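Local structure of putative S-adenosyl-L-methionine-dependent Methyltransferase (Methanococcus maripaludis, 3DLC) at residues A[23-26]-A[27-31]; A[129-132]-A[133-136]; A[184-187]-A[188-191]. The protein binds S-adenosylmethionine and is a putative methyltransferase, probably moving the methyl group of that cofactor to a substrate not firmly established. All blocks are in the same frame, centred on the assembly; numbering follows the deposited sequence. Where two conformers were deposited one is given.

Interaction 1: A[23-26]-A[27-31]; sequences TLFA and PIYPI. With SAM (S-adenosylmethionine), chain C.
With CG set anti to the carbonyl carbon in both Phe25 (chi1 -74°) and Tyr29 (chi1 -59°), the two side chains slant across one another, and the Tyr29 hydroxyl arrives at the edge of the Phe25 ring, near its plane, OH standing 3.7 Å from Phe25 CD2. Ile28 takes the less common torsion, CG1 lying between its backbone N and carbonyl carbon. That choice places CG1 over the centre of one Tyr29 face and leads CD1 alongside Phe25, 3.9 Å from Phe25 CB. The backbone turns tightly here: Ile28 N donates to Phe25 O at 2.9 Å, approaching from above the carbonyl plane, while the bond from Tyr29 N to Ala26 O is weak. Pro27, with no N-H to give, sits at this bend between the loop and helix 28-40. Ala56, Leu57 and Ala60 of helix 56-64 also touch the Tyr29 side chain. Its hydroxyl donates to carboxylate oxygen OXT of S-adenosylmethionine at 2.7 Å. Arg118, another cofactor-binding residue, touches Phe25, Ile28 and Tyr29. Tyr29 thereby binds the methionine carboxylate, with Phe25 and Ile28 packed against it, in the cofactor pocket of a Rossmann-like methyltransferase.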
ATOM      1  N   THR A  23      -7.412  11.453 -10.715  1.00  8.24           N
ATOM      2  CA  THR A  23      -6.909  12.290 -11.799  1.00  8.54           C
ATOM      3  C   THR A  23      -5.459  11.957 -12.133  1.00  8.63           C
ATOM      4  O   THR A  23      -5.171  10.998 -12.855  1.00  9.20           O
ATOM      5  CB  THR A  23      -7.170  13.805 -11.519  1.00 10.21           C
ATOM      6  OG1 THR A  23      -6.499  14.241 -10.337  1.00  9.41           O
ATOM      7  CG2 THR A  23      -8.655  14.118 -11.440  1.00 11.24           C
ATOM      8  N   LEU A  24      -4.546  12.722 -11.602  1.00  8.41           N
ATOM      9  CA  LEU A  24      -3.137  12.595 -11.945  1.00  9.05           C
ATOM     10  C   LEU A  24      -2.579  11.191 -11.708  1.00  8.93           C
ATOM     11  O   LEU A  24      -1.829  10.672 -12.528  1.00  9.40           O
ATOM     12  CB  LEU A  24      -2.366  13.601 -11.112  1.00 10.54           C
ATOM     13  CG  LEU A  24      -0.900  13.681 -11.428  1.00 13.35           C
ATOM     14  CD1 LEU A  24      -0.670  14.045 -12.897  1.00 13.77           C
ATOM     15  CD2 LEU A  24      -0.250  14.666 -10.483  1.00 15.65           C
ATOM     16  N   PHE A  25      -2.944  10.561 -10.597  1.00  7.77           N
ATOM     17  CA  PHE A  25      -2.415   9.236 -10.288  1.00  7.58           C
ATOM     18  C   PHE A  25      -3.222   8.092 -10.899  1.00  7.62           C
ATOM     19  O   PHE A  25      -2.792   6.944 -10.867  1.00  8.46           O
ATOM     20  CB  PHE A  25      -2.354   8.970  -8.773  1.00  7.43           C
ATOM     21  CG  PHE A  25      -1.287   9.676  -8.008  1.00  7.96           C
ATOM     22  CD1 PHE A  25      -0.504  10.672  -8.544  1.00  8.92           C
ATOM     23  CD2 PHE A  25      -1.118   9.353  -6.687  1.00  8.54           C
ATOM     24  CE1 PHE A  25       0.419  11.338  -7.742  1.00  9.73           C
ATOM     25  CE2 PHE A  25      -0.184  10.017  -5.906  1.00 10.13           C
ATOM     26  CZ  PHE A  25       0.594  10.970  -6.420  1.00  9.82           C
ATOM     27  N   ALA A  26      -4.390   8.389 -11.454  1.00  8.31           N
ATOM     28  CA  ALA A  26      -5.281   7.305 -11.883  1.00  8.01           C
ATOM     29  C   ALA A  26      -4.606   6.195 -12.707  1.00  8.06           C
ATOM     30  O   ALA A  26      -4.868   5.015 -12.478  1.00  8.05           O
ATOM     31  CB  ALA A  26      -6.508   7.832 -12.635  1.00  9.40           C
ATOM     32  N   PRO A  27      -3.759   6.529 -13.688  1.00  8.11           N
ATOM     33  CA  PRO A  27      -3.193   5.455 -14.498  1.00  8.19           C
ATOM     34  C   PRO A  27      -2.241   4.503 -13.780  1.00  7.84           C
ATOM     35  O   PRO A  27      -2.011   3.380 -14.249  1.00  8.42           O
ATOM     36  CB  PRO A  27      -2.425   6.189 -15.591  1.00 10.25           C
ATOM     37  CG  PRO A  27      -2.421   7.532 -15.284  1.00 15.30           C
ATOM     38  CD  PRO A  27      -3.392   7.855 -14.206  1.00  9.57           C
ATOM     39  N   ILE A  28      -1.718   4.925 -12.632  1.00  7.18           N
ATOM     40  CA  ILE A  28      -0.724   4.072 -11.973  1.00  7.05           C
ATOM     41  C   ILE A  28      -1.353   2.831 -11.369  1.00  6.91           C
ATOM     42  O   ILE A  28      -0.686   1.797 -11.256  1.00  7.44           O
ATOM     43  CB  ILE A  28       0.090   4.811 -10.903  1.00  7.30           C
ATOM     44  CG1 ILE A  28      -0.665   5.019  -9.600  1.00  7.74           C
ATOM     45  CG2 ILE A  28       0.651   6.125 -11.486  1.00  8.53           C
ATOM     46  CD1 ILE A  28       0.044   5.896  -8.604  1.00  9.05           C
ATOM     47  N   TYR A  29      -2.626   2.910 -10.978  1.00  6.72           N
ATOM     48  CA  TYR A  29      -3.195   1.812 -10.199  1.00  7.01           C
ATOM     49  C   TYR A  29      -3.351   0.521 -11.048  1.00  6.99           C
ATOM     50  O   TYR A  29      -2.962  -0.539 -10.580  1.00  7.14           O
ATOM     51  CB  TYR A  29      -4.469   2.241  -9.477  1.00  7.55           C
ATOM     52  CG  TYR A  29      -4.206   3.395  -8.548  1.00  6.77           C
ATOM     53  CD1 TYR A  29      -3.619   3.200  -7.322  1.00  7.31           C
ATOM     54  CD2 TYR A  29      -4.566   4.687  -8.890  1.00  7.57           C
ATOM     55  CE1 TYR A  29      -3.348   4.262  -6.473  1.00  6.97           C
ATOM     56  CE2 TYR A  29      -4.304   5.758  -8.050  1.00  7.99           C
ATOM     57  CZ  TYR A  29      -3.725   5.543  -6.843  1.00  7.33           C
ATOM     58  OH  TYR A  29      -3.506   6.631  -6.013  1.00  9.14           O
ATOM     59  N   PRO A  30      -3.905   0.615 -12.268  1.00  6.96           N
ATOM     60  CA  PRO A  30      -3.943  -0.597 -13.079  1.00  7.46           C
ATOM     61  C   PRO A  30      -2.557  -1.137 -13.411  1.00  7.10           C
ATOM     62  O   PRO A  30      -2.386  -2.342 -13.544  1.00  7.69           O
ATOM     63  CB  PRO A  30      -4.725  -0.197 -14.324  1.00  8.48           C
ATOM     64  CG  PRO A  30      -4.913   1.240 -14.229  1.00 13.62           C
ATOM     65  CD  PRO A  30      -4.668   1.713 -12.864  1.00  8.11           C
ATOM     66  N   ILE A  31      -1.575  -0.261 -13.587  1.00  7.19           N
ATOM     67  CA  ILE A  31      -0.213  -0.700 -13.903  1.00  6.88           C
ATOM     68  C   ILE A  31       0.392  -1.442 -12.698  1.00  7.03           C
ATOM     69  O   ILE A  31       0.997  -2.499 -12.849  1.00  7.09           O
ATOM     70  CB  ILE A  31       0.687   0.484 -14.336  1.00  7.04           C
ATOM     71  CG1 ILE A  31       0.187   1.066 -15.677  1.00  8.69           C
ATOM     72  CG2 ILE A  31       2.159   0.092 -14.416  1.00  9.30           C
ATOM     73  CD1 ILE A  31       0.307   0.122 -16.856  1.00 10.79           C
TER
HETATM   74  N   SAM C 220      -2.889   3.497  -0.919  1.00 11.17           N
HETATM   75  CA  SAM C 220      -3.583   4.718  -1.403  1.00 10.23           C
HETATM   76  C   SAM C 220      -3.065   5.101  -2.762  1.00 10.24           C
HETATM   77  O   SAM C 220      -1.980   4.649  -3.134  1.00 12.13           O
HETATM   78  OXT SAM C 220      -3.717   5.894  -3.431  1.00  9.97           O
HETATM   79  CB  SAM C 220      -3.446   5.843  -0.395  1.00 12.38           C
HETATM   80  CG  SAM C 220      -2.055   6.328  -0.140  1.00 14.87           C
HETATM   81  SD  SAM C 220      -2.100   7.651   1.085  1.00 16.84           S
HETATM   82  CE  SAM C 220      -0.654   8.484   0.487  1.00 15.58           C
HETATM   83  C5' SAM C 220      -1.517   6.828   2.660  1.00 18.30           C
HETATM   84  C4' SAM C 220      -2.572   6.087   3.535  1.00 13.14           C
HETATM   85  O4' SAM C 220      -2.076   5.238   4.623  1.00 10.62           O
HETATM   86  C3' SAM C 220      -3.671   7.011   4.116  1.00 10.61           C
HETATM   87  O3' SAM C 220      -4.904   6.599   3.611  1.00 12.49           O
HETATM   88  C2' SAM C 220      -3.550   6.787   5.625  1.00  8.59           C
HETATM   89  O2' SAM C 220      -4.713   6.992   6.395  1.00  9.52           O
HETATM   90  C1' SAM C 220      -2.997   5.354   5.700  1.00  8.82           C
HETATM   91  N9  SAM C 220      -2.259   5.056   6.937  1.00  7.85           N
HETATM   92  C8  SAM C 220      -1.194   5.764   7.444  1.00  7.95           C
HETATM   93  N7  SAM C 220      -0.704   5.159   8.553  1.00  7.97           N
HETATM   94  C5  SAM C 220      -1.487   4.056   8.771  1.00  7.51           C
HETATM   95  C6  SAM C 220      -1.497   3.075   9.767  1.00  7.77           C
HETATM   96  N6  SAM C 220      -0.685   3.071  10.840  1.00  9.01           N
HETATM   97  N1  SAM C 220      -2.396   2.075   9.638  1.00  8.16           N
HETATM   98  C2  SAM C 220      -3.297   2.048   8.599  1.00  8.87           C
HETATM   99  N3  SAM C 220      -3.368   3.016   7.641  1.00  8.31           N
HETATM  100  C4  SAM C 220      -2.447   3.972   7.752  1.00  7.60           C

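Interaction 2: A[129-132]-A[133-136]; sequences TAFR and EIYR
Phe131 and Ile134, three residues apart on helix 127-137, lie side by side and point the same way, yet they meet as methyl against ring face. Ile134 CD1 sits over one face of the phenyl ring, 4.1 Å from its centroid and 18° off the normal, displaced toward the rim on the side of CD1 and CE1 of Phe131. This is a CH-pi contact, and the Ile134 torsions explain it: CG1 is anti to the carbonyl carbon, and the chain then runs out extended (chi2 163°), carrying CD1 back toward the preceding turn.

Elsewhere on the helix the pairing is of charges. Glu133 bends at chi2, whereas Arg136 leaves the backbone extended and bends at chi3, bringing the side of its guanidinium to the carboxylate. Arg136 NE reaches Glu133 OE2 at 2.8 Å, and Arg136 NH2 reaches Glu133 OE1 at 2.9 Å. Both bonds are nearly straight and meet the syn sides of the oxygens. The carboxylate lies at the guanidinium edge but is turned, so that the nitrogens stand about 30° out of its plane. Such a two-point grip restricts rotation of both groups. Glu133 OE1 also accepts from Ile105 N, and Arg136 NH1 bridges to Asp109, so the pair ties the helix to the loop preceding strand 112-118.

Regular i to i+4 backbone bonds, such as Ile134 N to Ala130 O at 3.0 Å, fix the spacing beneath. Ile134 packs on Thr144 and Ile146 of strand 142-148. Helices 127-137 and 180-193 lie beside one another on the sheet, with Phe131 at their junction, touching Ile146, Ile209 and Ile211 of the strands and packing on Leu190 and Ile193 of helix 180-193.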
ATOM      1  N   THR A 129       6.939  -3.220  14.806  1.00  7.52           N
ATOM      2  CA  THR A 129       5.654  -3.769  15.176  1.00  7.95           C
ATOM      3  C   THR A 129       4.767  -3.962  13.948  1.00  7.92           C
ATOM      4  O   THR A 129       4.077  -4.984  13.813  1.00  8.44           O
ATOM      5  CB  THR A 129       4.963  -2.883  16.219  1.00  9.79           C
ATOM      6  OG1 THR A 129       5.767  -2.886  17.399  1.00 10.06           O
ATOM      7  CG2 THR A 129       3.536  -3.340  16.533  1.00 11.49           C
ATOM      8  N   ALA A 130       4.778  -2.987  13.055  1.00  7.72           N
ATOM      9  CA  ALA A 130       3.965  -3.072  11.834  1.00  7.74           C
ATOM     10  C   ALA A 130       4.345  -4.317  11.026  1.00  7.05           C
ATOM     11  O   ALA A 130       3.484  -5.054  10.585  1.00  7.71           O
ATOM     12  CB  ALA A 130       4.148  -1.825  10.988  1.00  8.15           C
ATOM     13  N   PHE A 131       5.645  -4.538  10.822  1.00  7.37           N
ATOM     14  CA  PHE A 131       6.076  -5.697  10.048  1.00  7.45           C
ATOM     15  C   PHE A 131       5.877  -7.029  10.741  1.00  7.36           C
ATOM     16  O   PHE A 131       5.630  -8.021  10.089  1.00  7.74           O
ATOM     17  CB  PHE A 131       7.474  -5.495   9.466  1.00  7.32           C
ATOM     18  CG  PHE A 131       7.427  -4.674   8.193  1.00  7.34           C
ATOM     19  CD1 PHE A 131       7.134  -5.272   6.975  1.00  8.48           C
ATOM     20  CD2 PHE A 131       7.543  -3.293   8.234  1.00  8.55           C
ATOM     21  CE1 PHE A 131       7.009  -4.508   5.837  1.00  9.14           C
ATOM     22  CE2 PHE A 131       7.416  -2.533   7.089  1.00  9.73           C
ATOM     23  CZ  PHE A 131       7.144  -3.143   5.898  1.00  9.56           C
ATOM     24  N   ARG A 132       5.918  -7.060  12.065  1.00  7.37           N
ATOM     25  CA  ARG A 132       5.521  -8.274  12.789  1.00  7.62           C
ATOM     26  C   ARG A 132       4.053  -8.590  12.551  1.00  7.56           C
ATOM     27  O   ARG A 132       3.679  -9.755  12.390  1.00  8.19           O
ATOM     28  CB  ARG A 132       5.841  -8.159  14.280  1.00  7.21           C
ATOM     29  CG  ARG A 132       7.339  -8.348  14.562  1.00  8.66           C
ATOM     30  CD  ARG A 132       7.619  -8.339  16.073  1.00  8.42           C
ATOM     31  NE  ARG A 132       8.927  -8.894  16.368  1.00  9.16           N
ATOM     32  CZ  ARG A 132      10.047  -8.220  16.342  1.00  9.13           C
ATOM     33  NH1 ARG A 132      10.060  -6.916  16.219  1.00 11.02           N
ATOM     34  NH2 ARG A 132      11.200  -8.870  16.469  1.00  9.82           N
ATOM     35  N   GLU A 133       3.213  -7.553  12.540  1.00  7.44           N
ATOM     36  CA  GLU A 133       1.778  -7.778  12.260  1.00  7.89           C
ATOM     37  C   GLU A 133       1.543  -8.266  10.829  1.00  7.73           C
ATOM     38  O   GLU A 133       0.739  -9.157  10.569  1.00  8.05           O
ATOM     39  CB  GLU A 133       0.970  -6.497  12.541  1.00  8.39           C
ATOM     40  CG  GLU A 133       0.651  -6.308  13.991  1.00  9.26           C
ATOM     41  CD  GLU A 133      -0.354  -7.355  14.435  1.00  9.17           C
ATOM     42  OE1 GLU A 133      -1.569  -7.197  14.148  1.00 10.47           O
ATOM     43  OE2 GLU A 133       0.067  -8.367  15.027  1.00  9.94           O
ATOM     44  N   ILE A 134       2.230  -7.639   9.877  1.00  7.41           N
ATOM     45  CA  ILE A 134       2.155  -8.042   8.482  1.00  7.93           C
ATOM     46  C   ILE A 134       2.548  -9.504   8.351  1.00  7.75           C
ATOM     47  O   ILE A 134       1.887 -10.296   7.678  1.00  8.20           O
ATOM     48  CB  ILE A 134       3.024  -7.120   7.620  1.00  7.60           C
ATOM     49  CG1 ILE A 134       2.338  -5.748   7.547  1.00  7.93           C
ATOM     50  CG2 ILE A 134       3.277  -7.691   6.224  1.00  8.43           C
ATOM     51  CD1 ILE A 134       3.245  -4.601   7.072  1.00  9.23           C
ATOM     52  N   TYR A 135       3.639  -9.887   9.000  1.00  7.52           N
ATOM     53  CA  TYR A 135       4.078 -11.273   8.899  1.00  7.77           C
ATOM     54  C   TYR A 135       3.076 -12.207   9.559  1.00  8.48           C
ATOM     55  O   TYR A 135       2.857 -13.320   9.050  1.00  8.98           O
ATOM     56  CB  TYR A 135       5.482 -11.456   9.479  1.00  8.17           C
ATOM     57  CG  TYR A 135       6.227 -12.653   8.944  1.00  8.07           C
ATOM     58  CD1 TYR A 135       6.558 -12.719   7.609  1.00  9.13           C
ATOM     59  CD2 TYR A 135       6.627 -13.690   9.747  1.00 10.07           C
ATOM     60  CE1 TYR A 135       7.275 -13.742   7.084  1.00 10.00           C
ATOM     61  CE2 TYR A 135       7.392 -14.763   9.224  1.00 10.31           C
ATOM     62  CZ  TYR A 135       7.704 -14.763   7.886  1.00  9.15           C
ATOM     63  OH  TYR A 135       8.411 -15.793   7.301  1.00 10.03           O
ATOM     64  N   ARG A 136       2.474 -11.765  10.673  1.00  8.18           N
ATOM     65  CA  ARG A 136       1.523 -12.590  11.359  1.00  9.41           C
ATOM     66  C   ARG A 136       0.323 -12.957  10.481  1.00  8.81           C
ATOM     67  O   ARG A 136      -0.151 -14.109  10.496  1.00  9.48           O
ATOM     68  CB  ARG A 136       1.041 -11.899  12.641  1.00  9.49           C
ATOM     69  CG  ARG A 136       0.014 -12.713  13.410  1.00  9.61           C
ATOM     70  CD  ARG A 136      -0.534 -11.959  14.630  1.00 10.56           C
ATOM     71  NE  ARG A 136      -1.279 -10.755  14.292  1.00 10.04           N
ATOM     72  CZ  ARG A 136      -2.508 -10.741  13.783  1.00 11.05           C
ATOM     73  NH1 ARG A 136      -3.169 -11.861  13.534  1.00 10.99           N
ATOM     74  NH2 ARG A 136      -3.079  -9.567  13.509  1.00 11.47           N
TER

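Interaction 3: A[184-187]-A[188-191]; sequences ERFQ and NVLD. With ACT (acetate ion), chain B.
Helix 180-193 is an amphipathic helix lying against the sheet, and the turn joining 184-187 to 188-191 divides its side chains between solvent and core. On the outer face, in the conformer described, a water links Glu184 and Asn188, one turn apart: Glu184 OE2 accepts from it at 2.7 Å, and Asn188 ND2 donates to it at 2.9 Å. The carboxylate and amide planes are inclined by 41°, and Glu184 CG passes 3.9 Å from Asn188 ND2. Glu184 has a second conformer, making the bridge doubtful.

Further round, Phe186 and Val189 run side by side in the same direction, Val189 CG2 coming obliquely to the phenyl ring, 4.2 Å from CD1 of Phe186. In this Rossmann-like fold, that apolar side faces the end of the sheet where antiparallel strand 206-211 lies between 142-148 and 198-203: Phe186 meets Phe207 and Ile209, and Leu190 meets Ile209, Ile211 and, on 198-203, Tyr198.

Arg185 reaches out extended, CG anti to its own N (chi1 -179°), and holds an acetate, probably from the crystallisation liquor, by its guanidinium edge. Arg185 NE donates to acetate OXT at 3.0 Å and Arg185 NH2 to acetate O at 3.1 Å, both almost linear. Gln187 and Asp191 cross with their planes 81° apart, Gln187 CG touching Asp191 OD2 at 3.5 Å, while Asp191 OD1 is hydrogen-bonded to Tyr198 OH.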
ATOM      1  N   GLU A 184      17.835   0.271   2.868  1.00  9.99           N
ATOM      2  CA  GLU A 184      18.619  -0.022   4.048  0.50 10.11           C
ATOM      3  C   GLU A 184      17.779  -0.060   5.313  1.00  9.86           C
ATOM      4  O   GLU A 184      17.865  -0.959   6.151  1.00 10.02           O
ATOM      5  CB  GLU A 184      19.716   1.007   4.229  0.50 11.35           C
ATOM      6  CG  GLU A 184      20.489   0.746   5.504  0.50 15.01           C
ATOM      7  CD  GLU A 184      21.960   0.890   5.313  0.50 15.08           C
ATOM      8  OE1 GLU A 184      22.473   0.246   4.375  0.50 30.11           O
ATOM      9  OE2 GLU A 184      22.610   1.583   6.117  0.50 31.87           O
ATOM     10  N   ARG A 185      16.941   0.945   5.465  1.00 10.06           N
ATOM     11  CA  ARG A 185      16.114   1.030   6.663  1.00 10.17           C
ATOM     12  C   ARG A 185      15.289  -0.234   6.848  1.00 10.00           C
ATOM     13  O   ARG A 185      15.247  -0.832   7.926  1.00  9.98           O
ATOM     14  CB  ARG A 185      15.165   2.222   6.612  1.00 11.15           C
ATOM     15  CG  ARG A 185      14.288   2.390   7.850  1.00 12.30           C
ATOM     16  CD  ARG A 185      13.270   3.510   7.761  1.00 14.09           C
ATOM     17  NE  ARG A 185      12.612   3.587   9.065  1.00 15.57           N
ATOM     18  CZ  ARG A 185      11.407   4.061   9.310  1.00 16.60           C
ATOM     19  NH1 ARG A 185      10.660   4.531   8.357  1.00 17.24           N
ATOM     20  NH2 ARG A 185      10.959   4.039  10.548  1.00 18.03           N
ATOM     21  N   PHE A 186      14.600  -0.620   5.784  1.00  9.53           N
ATOM     22  CA  PHE A 186      13.682  -1.757   5.859  1.00  8.59           C
ATOM     23  C   PHE A 186      14.369  -3.109   5.870  1.00  9.00           C
ATOM     24  O   PHE A 186      13.863  -4.026   6.495  1.00  9.94           O
ATOM     25  CB  PHE A 186      12.520  -1.583   4.882  1.00  9.55           C
ATOM     26  CG  PHE A 186      11.594  -0.526   5.330  1.00  9.01           C
ATOM     27  CD1 PHE A 186      10.730  -0.779   6.386  1.00 10.44           C
ATOM     28  CD2 PHE A 186      11.629   0.732   4.815  1.00 10.18           C
ATOM     29  CE1 PHE A 186       9.915   0.212   6.876  1.00 10.34           C
ATOM     30  CE2 PHE A 186      10.819   1.719   5.286  1.00 11.02           C
ATOM     31  CZ  PHE A 186       9.960   1.474   6.321  1.00 10.75           C
ATOM     32  N   GLN A 187      15.529  -3.219   5.229  1.00  8.84           N
ATOM     33  CA  GLN A 187      16.319  -4.426   5.376  1.00  9.83           C
ATOM     34  C   GLN A 187      16.612  -4.601   6.865  1.00  9.36           C
ATOM     35  O   GLN A 187      16.493  -5.696   7.416  1.00  9.42           O
ATOM     36  CB  GLN A 187      17.628  -4.281   4.564  1.00 12.65           C
ATOM     37  CG  GLN A 187      18.726  -5.193   4.709  1.00 18.81           C
ATOM     38  CD  GLN A 187      19.979  -4.630   3.983  1.00 22.78           C
ATOM     39  OE1 GLN A 187      21.034  -5.191   4.100  1.00 33.67           O
ATOM     40  NE2 GLN A 187      19.820  -3.526   3.221  1.00 25.78           N
ATOM     41  N   ASN A 188      17.022  -3.507   7.525  1.00  8.98           N
ATOM     42  CA  ASN A 188      17.354  -3.619   8.949  1.00  9.69           C
ATOM     43  C   ASN A 188      16.152  -4.011   9.807  1.00  8.77           C
ATOM     44  O   ASN A 188      16.260  -4.826  10.724  1.00  9.73           O
ATOM     45  CB  ASN A 188      17.972  -2.333   9.473  1.00  9.65           C
ATOM     46  CG  ASN A 188      19.350  -2.053   8.888  1.00 12.77           C
ATOM     47  OD1 ASN A 188      20.000  -2.947   8.355  1.00 16.60           O
ATOM     48  ND2 ASN A 188      19.792  -0.802   8.965  1.00 15.21           N
ATOM     49  N   VAL A 189      14.979  -3.499   9.464  1.00  8.25           N
ATOM     50  CA  VAL A 189      13.763  -3.862  10.177  1.00  8.78           C
ATOM     51  C   VAL A 189      13.441  -5.344  10.028  1.00  8.05           C
ATOM     52  O   VAL A 189      13.177  -6.064  11.003  1.00  7.98           O
ATOM     53  CB  VAL A 189      12.544  -3.030   9.676  1.00  9.61           C
ATOM     54  CG1 VAL A 189      11.221  -3.539  10.266  1.00 11.93           C
ATOM     55  CG2 VAL A 189      12.715  -1.535   9.979  1.00 11.67           C
ATOM     56  N   LEU A 190      13.475  -5.842   8.795  1.00  7.78           N
ATOM     57  CA  LEU A 190      13.149  -7.236   8.533  1.00  8.02           C
ATOM     58  C   LEU A 190      14.194  -8.140   9.167  1.00  7.78           C
ATOM     59  O   LEU A 190      13.877  -9.227   9.655  1.00  8.52           O
ATOM     60  CB  LEU A 190      13.043  -7.500   7.024  1.00  8.06           C
ATOM     61  CG  LEU A 190      11.942  -6.693   6.294  1.00  8.50           C
ATOM     62  CD1 LEU A 190      11.804  -7.248   4.892  1.00 10.54           C
ATOM     63  CD2 LEU A 190      10.574  -6.713   7.017  1.00 10.09           C
ATOM     64  N   ASP A 191      15.448  -7.701   9.171  1.00  7.87           N
ATOM     65  CA  ASP A 191      16.523  -8.517   9.739  1.00  8.50           C
ATOM     66  C   ASP A 191      16.385  -8.615  11.254  1.00  8.73           C
ATOM     67  O   ASP A 191      16.684  -9.665  11.830  1.00  9.75           O
ATOM     68  CB  ASP A 191      17.872  -7.983   9.300  1.00  9.21           C
ATOM     69  CG  ASP A 191      18.127  -8.166   7.809  1.00 10.79           C
ATOM     70  OD1 ASP A 191      17.401  -8.932   7.133  1.00 10.77           O
ATOM     71  OD2 ASP A 191      19.086  -7.544   7.330  1.00 13.31           O
TER
HETATM   72  C   ACT B 219      13.325   1.997  12.456  0.75 28.05           C
HETATM   73  O   ACT B 219      12.610   2.935  12.894  0.75 28.43           O
HETATM   74  OXT ACT B 219      13.942   2.193  11.369  0.75 24.47           O
HETATM   75  CH3 ACT B 219      13.431   0.717  13.221  0.75 29.16           C
HETATM   76  O   HOH W   1      22.357   0.396   8.499  1.00 41.69           O

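In the fold
Three local contacts illustrate how position in a fold sets side-chain chemistry. Interactions 2 and 3 lie on the same side of the chain's centre and touch: Phe131 CE2 meets Phe186 CE1 at 3.7 Å, and Phe131 also packs on Leu190 and Val189, so helices 127-137 and 180-193 share an apolar seam. Interaction 1 stands on the opposite side, its centre about 28 Å from that of interaction 2, at the cofactor. Each mixes buried and exposed residues, but the polar partners differ: a ligand carboxylate in interaction 1, a protein salt bridge in interaction 2, and a crystallisation ion with a doubtful water bridge in interaction 3, which has the most exposed residues.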